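Local coordinates for beta-lactamase/D-alanine Carboxypeptidase (Yersinia pestis, PDB 3RJU), which probably acts as a serine beta-lactamase or D-alanine carboxypeptidase that attacks beta-lactam or D-alanyl peptide bonds, and is seen here in complex with citrate, at residues Thr68-Val73 with Ala250-Ala255; Leu75-Ile80 with Ala255-Ala260; Glu121-Pro126 with Trp141-Leu146. All blocks are in the same frame, centred on the assembly; numbering follows the deposited sequence.

Interaction 1 of 3, residues Thr68-Val73 with Ala250-Ala255; sequences TSEIMV and APKRSA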
# COMPACT_ATOMS: atom_id res chain seq x y z
N THR A 68 -1.27 -2.66 -6.71
CA THR A 68 -1.90 -2.15 -7.93
C THR A 68 -0.82 -1.65 -8.89
O THR A 68 -0.84 -1.99 -10.07
CB THR A 68 -2.86 -1.01 -7.61
OG1 THR A 68 -3.68 -1.42 -6.50
CG2 THR A 68 -3.75 -0.70 -8.82
N SER A 69 0.12 -0.87 -8.39
CA SER A 69 1.23 -0.42 -9.25
C SER A 69 2.10 -1.58 -9.74
O SER A 69 2.58 -1.57 -10.88
CB SER A 69 2.05 0.67 -8.57
OG SER A 69 1.35 1.91 -8.67
N GLU A 70 2.30 -2.58 -8.88
CA GLU A 70 3.03 -3.78 -9.30
C GLU A 70 2.37 -4.44 -10.51
O GLU A 70 3.02 -4.77 -11.50
CB GLU A 70 3.11 -4.81 -8.16
CG GLU A 70 3.71 -6.15 -8.64
CD GLU A 70 4.02 -7.15 -7.55
OE1 GLU A 70 3.57 -6.95 -6.44
OE2 GLU A 70 4.69 -8.18 -7.83
N ILE A 71 1.06 -4.63 -10.43
CA ILE A 71 0.30 -5.20 -11.53
C ILE A 71 0.39 -4.33 -12.78
O ILE A 71 0.59 -4.86 -13.89
CB ILE A 71 -1.16 -5.48 -11.12
CG1 ILE A 71 -1.17 -6.61 -10.07
CG2 ILE A 71 -2.04 -5.85 -12.33
CD1 ILE A 71 -2.50 -6.81 -9.40
N MSE A 72 0.27 -3.02 -12.63
CA MSE A 72 0.43 -2.13 -13.78
C MSE A 72 1.81 -2.31 -14.43
O MSE A 72 1.93 -2.44 -15.65
CB MSE A 72 0.24 -0.67 -13.37
CG MSE A 72 0.38 0.30 -14.54
SE MSE A 72 0.35 2.16 -13.95
CE MSE A 72 1.96 2.12 -12.84
N VAL A 73 2.86 -2.34 -13.61
CA VAL A 73 4.22 -2.50 -14.13
C VAL A 73 4.39 -3.86 -14.83
O VAL A 73 4.99 -3.95 -15.92
CB VAL A 73 5.25 -2.29 -13.00
CG1 VAL A 73 6.63 -2.80 -13.40
CG2 VAL A 73 5.29 -0.82 -12.61
N ALA A 250 17.87 -13.12 -5.78
CA ALA A 250 18.00 -11.75 -6.18
C ALA A 250 16.59 -11.16 -6.12
O ALA A 250 15.61 -11.90 -6.06
CB ALA A 250 18.55 -11.67 -7.61
N PRO A 251 16.48 -9.83 -6.14
CA PRO A 251 15.14 -9.24 -6.23
C PRO A 251 14.42 -9.67 -7.50
O PRO A 251 15.06 -10.00 -8.51
CB PRO A 251 15.43 -7.74 -6.27
CG PRO A 251 16.78 -7.60 -5.63
CD PRO A 251 17.54 -8.81 -6.05
N LYS A 252 13.09 -9.62 -7.46
CA LYS A 252 12.28 -9.94 -8.63
C LYS A 252 12.65 -9.02 -9.80
O LYS A 252 13.10 -7.89 -9.61
CB LYS A 252 10.78 -9.82 -8.32
CG LYS A 252 10.36 -8.44 -7.83
CD LYS A 252 8.86 -8.36 -7.51
CE LYS A 252 8.47 -7.02 -6.90
NZ LYS A 252 7.02 -6.95 -6.61
N ARG A 253 12.44 -9.53 -11.01
CA ARG A 253 12.81 -8.83 -12.23
C ARG A 253 12.25 -7.40 -12.30
O ARG A 253 12.94 -6.48 -12.75
CB ARG A 253 12.35 -9.65 -13.45
CG ARG A 253 12.68 -9.00 -14.78
CD ARG A 253 12.54 -10.00 -15.92
NE ARG A 253 11.14 -10.34 -16.20
CZ ARG A 253 10.35 -9.61 -16.98
NH1 ARG A 253 10.83 -8.52 -17.57
NH2 ARG A 253 9.09 -9.97 -17.20
N SER A 254 11.02 -7.22 -11.87
CA SER A 254 10.36 -5.91 -11.98
C SER A 254 10.56 -5.00 -10.77
O SER A 254 9.93 -3.93 -10.73
CB SER A 254 8.85 -6.10 -12.17
OG SER A 254 8.29 -6.77 -11.05
N ALA A 255 11.38 -5.39 -9.79
CA ALA A 255 11.47 -4.59 -8.55
C ALA A 255 11.91 -3.16 -8.80
O ALA A 255 11.33 -2.21 -8.25
CB ALA A 255 12.41 -5.24 -7.54
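Lys252 NZ is gripped by two carboxylates. It forms a salt bridge with Glu70 OE2 at 2.9 Å, and a second one with Glu258. The hydrogen bond within the Glu70 pair is weak. Glu70 OE1 is farther off, 3.5 Å from Lys252 NZ, and is taken instead by the indole N-H of Trp239. Glu70 OE2 also pairs with Lys74, one helical turn on, so Lys252 is not its only cation.

Both chains are extended beyond CG and meet at a slant. Glu70 CG is anti to the backbone N (chi1 172°), and the straight chain carries the carboxylate from helix 64-77 to the ammonium group. Lys252 starts the type I turn 252-255. Further round this turn, Ser254 CB lies 4.2 Å from Val73 CG1 in a loose van der Waals contact. Ser254 OG is hydrogen-bonded to Glu258.

Most of the contact is buried. Glu70 and Glu258 would repel each other at this spacing if both are ionised. Lys252 probably offsets this by bridging the two carboxylates, with Lys74 as a further positive charge. The charged network ties the connection after helix 233-241 to helix 64-77, which probably carries the SxxK motif at its start.

Interaction 2 of 3, residues Leu75-Ile80 with Ala255-Ala260; sequences LADDGI and AKREQA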
# COMPACT_ATOMS: atom_id res chain seq x y z
N LEU A 75 1.96 -5.71 -16.21
CA LEU A 75 1.20 -5.67 -17.46
C LEU A 75 1.88 -4.81 -18.53
O LEU A 75 1.77 -5.09 -19.73
CB LEU A 75 -0.24 -5.19 -17.22
CG LEU A 75 -1.15 -6.16 -16.46
CD1 LEU A 75 -2.52 -5.51 -16.23
CD2 LEU A 75 -1.30 -7.48 -17.20
N ALA A 76 2.57 -3.76 -18.11
CA ALA A 76 3.32 -2.93 -19.05
C ALA A 76 4.47 -3.73 -19.65
O ALA A 76 4.72 -3.66 -20.85
CB ALA A 76 3.84 -1.66 -18.38
N ASP A 77 5.17 -4.50 -18.82
CA ASP A 77 6.24 -5.34 -19.36
C ASP A 77 5.69 -6.38 -20.35
O ASP A 77 6.37 -6.73 -21.33
CB ASP A 77 6.99 -6.03 -18.23
CG ASP A 77 8.18 -6.82 -18.73
OD1 ASP A 77 9.15 -6.19 -19.23
OD2 ASP A 77 8.15 -8.06 -18.64
N ASP A 78 4.47 -6.85 -20.09
CA ASP A 78 3.80 -7.80 -20.98
C ASP A 78 3.32 -7.16 -22.28
O ASP A 78 2.87 -7.87 -23.20
CB ASP A 78 2.56 -8.40 -20.30
CG ASP A 78 2.89 -9.35 -19.16
OD1 ASP A 78 4.05 -9.81 -19.05
OD2 ASP A 78 1.95 -9.66 -18.38
N GLY A 79 3.36 -5.83 -22.36
CA GLY A 79 2.83 -5.13 -23.51
C GLY A 79 1.32 -4.97 -23.52
O GLY A 79 0.74 -4.59 -24.53
N ILE A 80 0.67 -5.26 -22.39
CA ILE A 80 -0.79 -5.17 -22.26
C ILE A 80 -1.31 -3.76 -21.94
O ILE A 80 -2.41 -3.37 -22.37
CB ILE A 80 -1.31 -6.19 -21.22
CG1 ILE A 80 -1.12 -7.62 -21.77
CG2 ILE A 80 -2.75 -5.91 -20.86
CD1 ILE A 80 -1.37 -8.70 -20.75
N ALA A 255 11.38 -5.39 -9.79
CA ALA A 255 11.47 -4.59 -8.55
C ALA A 255 11.91 -3.16 -8.80
O ALA A 255 11.33 -2.21 -8.25
CB ALA A 255 12.41 -5.24 -7.54
N LYS A 256 12.93 -2.99 -9.64
CA LYS A 256 13.43 -1.65 -9.92
C LYS A 256 12.42 -0.80 -10.68
O LYS A 256 12.27 0.38 -10.40
CB LYS A 256 14.79 -1.68 -10.63
CG LYS A 256 15.91 -1.98 -9.65
CD LYS A 256 17.26 -2.09 -10.33
CE LYS A 256 18.36 -2.26 -9.29
NZ LYS A 256 19.67 -2.62 -9.90
N ARG A 257 11.71 -1.41 -11.63
CA ARG A 257 10.68 -0.66 -12.35
C ARG A 257 9.56 -0.29 -11.39
O ARG A 257 8.99 0.80 -11.46
CB ARG A 257 10.15 -1.46 -13.54
CG ARG A 257 11.08 -1.41 -14.76
CD ARG A 257 10.53 -2.23 -15.91
NE ARG A 257 10.94 -3.63 -15.81
CZ ARG A 257 10.12 -4.66 -15.62
NH1 ARG A 257 8.80 -4.47 -15.50
NH2 ARG A 257 10.63 -5.88 -15.54
N GLU A 258 9.22 -1.19 -10.47
CA GLU A 258 8.14 -0.89 -9.54
C GLU A 258 8.48 0.27 -8.64
O GLU A 258 7.58 0.99 -8.22
CB GLU A 258 7.81 -2.11 -8.69
CG GLU A 258 7.04 -3.18 -9.47
CD GLU A 258 6.81 -4.42 -8.64
OE1 GLU A 258 6.46 -4.30 -7.45
OE2 GLU A 258 7.00 -5.53 -9.19
N GLN A 259 9.77 0.44 -8.35
CA GLN A 259 10.22 1.47 -7.41
C GLN A 259 10.81 2.69 -8.10
O GLN A 259 11.40 3.56 -7.45
CB GLN A 259 11.20 0.86 -6.39
CG GLN A 259 10.51 -0.15 -5.51
CD GLN A 259 11.33 -0.59 -4.32
OE1 GLN A 259 12.53 -0.85 -4.44
NE2 GLN A 259 10.68 -0.69 -3.16
N ALA A 260 10.61 2.78 -9.41
CA ALA A 260 11.08 3.94 -10.16
C ALA A 260 10.37 5.20 -9.68
O ALA A 260 9.16 5.19 -9.38
CB ALA A 260 10.84 3.74 -11.65
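Asp77 and Arg257 meet as two stacked flat groups. The carboxylate and guanidinium planes are 19° apart. Asp77 OD1 lies over one face of the guanidinium, 3.8 Å above its plane and offset toward the rim. It is 4.0 Å from Arg257 NH2, which makes a long salt bridge. The oxygen sits too far above the plane to accept an N-H, so the pair attracts only electrostatically. The nearest approach is that of Asp77 CB to Arg257 NH1, 3.6 Å. Asp77 CG is 4.1 Å from Arg257 NH2.

The torsions set up this stack. Asp77 holds CG anti to its backbone N (chi1 -175°), and this carries the carboxylate alongside the guanidinium, so that OD1 comes over its face. Arg257 leaves its helix with CG anti to the carbonyl carbon and runs straight to CD. The bend at chi3 (-87°), with the last torsion, turns the guanidinium to face the carboxylate. The two side chains cross at about a right angle.

Gly79 leaves helical geometry with positive phi, and the bonds Ile80 N to Leu75 O (2.9 Å) and Gly79 N to Ala76 O (3.0 Å) form a Schellman motif. Asp77 lies in the turn that leads into it.

The stronger partner of Asp77 is Arg253, which forms a salt bridge with OD2. Arg253 also approaches Arg257, and the carboxylate probably lets the two cations lie close together. The Asp77-Arg257 pair therefore adds a weak, surface-lying electrostatic contact to a carboxylate already held by Arg253.

Interaction 3 of 3, residues Glu121-Pro126 with Trp141-Leu146; sequences EQPGGP and WQWLKL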
# COMPACT_ATOMS: atom_id res chain seq x y z
N GLU A 121 -11.57 10.97 -2.74
CA GLU A 121 -12.68 10.02 -2.80
C GLU A 121 -13.73 10.48 -3.80
O GLU A 121 -13.89 11.68 -4.04
CB GLU A 121 -13.35 9.85 -1.44
CG GLU A 121 -12.44 9.37 -0.35
CD GLU A 121 -12.15 7.89 -0.37
OE1 GLU A 121 -12.74 7.14 -1.18
OE2 GLU A 121 -11.32 7.45 0.44
N GLN A 122 -14.48 9.55 -4.36
CA GLN A 122 -15.69 9.94 -5.05
C GLN A 122 -16.57 10.71 -4.06
O GLN A 122 -16.81 10.25 -2.95
CB GLN A 122 -16.45 8.72 -5.56
CG GLN A 122 -17.66 9.11 -6.39
CD GLN A 122 -18.33 7.91 -7.00
OE1 GLN A 122 -17.67 6.94 -7.35
NE2 GLN A 122 -19.65 7.97 -7.16
N PRO A 123 -17.05 11.90 -4.46
CA PRO A 123 -17.94 12.65 -3.58
C PRO A 123 -19.33 12.02 -3.48
O PRO A 123 -19.69 11.18 -4.31
CB PRO A 123 -18.05 14.02 -4.26
CG PRO A 123 -17.75 13.73 -5.71
CD PRO A 123 -16.75 12.61 -5.72
N GLY A 124 -20.09 12.43 -2.47
CA GLY A 124 -21.51 12.15 -2.43
C GLY A 124 -21.93 10.76 -1.99
O GLY A 124 -23.02 10.31 -2.33
N GLY A 125 -21.08 10.08 -1.22
CA GLY A 125 -21.40 8.74 -0.78
C GLY A 125 -22.17 8.70 0.51
O GLY A 125 -22.37 9.75 1.15
N PRO A 126 -22.63 7.51 0.92
CA PRO A 126 -23.33 7.41 2.21
C PRO A 126 -22.46 7.88 3.38
O PRO A 126 -21.27 7.56 3.44
CB PRO A 126 -23.68 5.92 2.32
CG PRO A 126 -22.84 5.22 1.26
CD PRO A 126 -22.63 6.23 0.18
N TRP A 141 -17.64 4.72 -12.33
CA TRP A 141 -17.74 5.07 -13.74
C TRP A 141 -18.98 5.89 -14.06
O TRP A 141 -18.95 6.74 -14.94
CB TRP A 141 -17.58 3.83 -14.63
CG TRP A 141 -16.17 3.38 -14.56
CD1 TRP A 141 -15.60 2.56 -13.62
CD2 TRP A 141 -15.09 3.81 -15.42
NE1 TRP A 141 -14.26 2.42 -13.86
CE2 TRP A 141 -13.91 3.18 -14.95
CE3 TRP A 141 -15.01 4.66 -16.53
CZ2 TRP A 141 -12.67 3.35 -15.57
CZ3 TRP A 141 -13.77 4.83 -17.15
CH2 TRP A 141 -12.62 4.19 -16.65
N GLN A 142 -20.05 5.69 -13.29
CA GLN A 142 -21.24 6.53 -13.40
C GLN A 142 -20.91 7.97 -12.99
O GLN A 142 -21.33 8.92 -13.65
CB GLN A 142 -22.38 5.95 -12.57
CG GLN A 142 -23.70 6.68 -12.71
CD GLN A 142 -24.21 6.72 -14.15
OE1 GLN A 142 -24.06 5.75 -14.91
NE2 GLN A 142 -24.80 7.85 -14.54
N TRP A 143 -20.12 8.14 -11.93
CA TRP A 143 -19.68 9.46 -11.50
C TRP A 143 -18.70 10.07 -12.48
O TRP A 143 -18.80 11.24 -12.82
CB TRP A 143 -19.03 9.39 -10.11
CG TRP A 143 -18.44 10.70 -9.68
CD1 TRP A 143 -19.09 11.73 -9.03
CD2 TRP A 143 -17.08 11.15 -9.86
NE1 TRP A 143 -18.22 12.78 -8.80
CE2 TRP A 143 -16.99 12.45 -9.30
CE3 TRP A 143 -15.94 10.58 -10.44
CZ2 TRP A 143 -15.80 13.19 -9.32
CZ3 TRP A 143 -14.76 11.32 -10.46
CH2 TRP A 143 -14.70 12.61 -9.89
N LEU A 144 -17.74 9.28 -12.95
CA LEU A 144 -16.64 9.82 -13.74
C LEU A 144 -17.17 10.44 -15.05
O LEU A 144 -16.70 11.49 -15.51
CB LEU A 144 -15.60 8.72 -14.02
CG LEU A 144 -14.31 9.14 -14.71
CD1 LEU A 144 -13.53 10.15 -13.88
CD2 LEU A 144 -13.48 7.91 -15.01
N LYS A 145 -18.18 9.81 -15.62
CA LYS A 145 -18.61 10.21 -16.95
C LYS A 145 -19.23 11.61 -16.96
O LYS A 145 -19.27 12.26 -18.00
CB LYS A 145 -19.55 9.17 -17.55
CG LYS A 145 -20.92 9.13 -16.93
CD LYS A 145 -21.73 8.02 -17.59
CE LYS A 145 -23.15 7.99 -17.08
NZ LYS A 145 -23.90 6.86 -17.68
N LEU A 146 -19.67 12.08 -15.79
CA LEU A 146 -20.24 13.42 -15.67
C LEU A 146 -19.31 14.38 -14.93
O LEU A 146 -19.66 15.55 -14.74
CB LEU A 146 -21.58 13.36 -14.94
CG LEU A 146 -22.71 12.60 -15.63
CD1 LEU A 146 -23.89 12.46 -14.69
CD2 LEU A 146 -23.11 13.32 -16.91
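The loop 121-126 passes helix 137-144 with Gln122 CA 7.6 Å from Trp143 CA, the nearest pair of CA atoms across the two segments. This is plain loop-on-helix packing that rests on one indole. Trp143 CG is anti to the backbone N (chi1 174°), which turns the ring toward the loop. Gln122 and Pro123 both pack on one face of it.

Gln122 is extended and runs past Trp143 in the opposite direction. Its CG lies over the five-membered ring, 4.0 Å from the centroid and 20° off the normal, in a CH-pi contact. Its amide continues past the ring to lie against Trp143 CB, its plane 22° from that of the indole, and NE2 comes to 3.3 Å from that CB. No hydrogen bond joins the two segments.

Pro123 crosses the indole at about a right angle. Pro123 CD sits 3.2 Å above the ring plane, toward the rim, and is 3.6 Å from Trp143 CE2. Pro123 CG approaches Trp143 NE1 obliquely, at 3.3 Å. This is packing against the nitrogen, not a bond to it.

Gln122 is buried, with Asn139 and Arg140 of the same helix also against it, while Pro123 is exposed. Trp143 also touches Leu162 at the start of helix 162-175. Trp141 and Leu144 pack on Leu166 of that helix, so helix 137-144 packs on helix 162-175. Glu121 is hydrogen-bonded to Asn161, just before that helix and probably part of a YxN motif.

Interactions 1 and 2 form one patch, with centres 6 Å apart. Both join helix 64-77 to the segment 250-260, and they share Ala255. Two salt bridges run between them: Arg253 NH2 to Asp77 OD2 at 2.6 Å and Lys252 NZ to Glu258 OE1 at 2.8 Å. Arg257 NH1 also packs on Val73 CG1 at 3.5 Å. Interaction 3 is separate: its centre lies about 30 Å from that of interaction 1 and about 29 Å from that of interaction 2, and it is nested in the chain loop that each closes. The probable SxxK motif of this family lies at the start of helix 64-77, whereas interactions 1 and 2 use its middle and its C-terminal part.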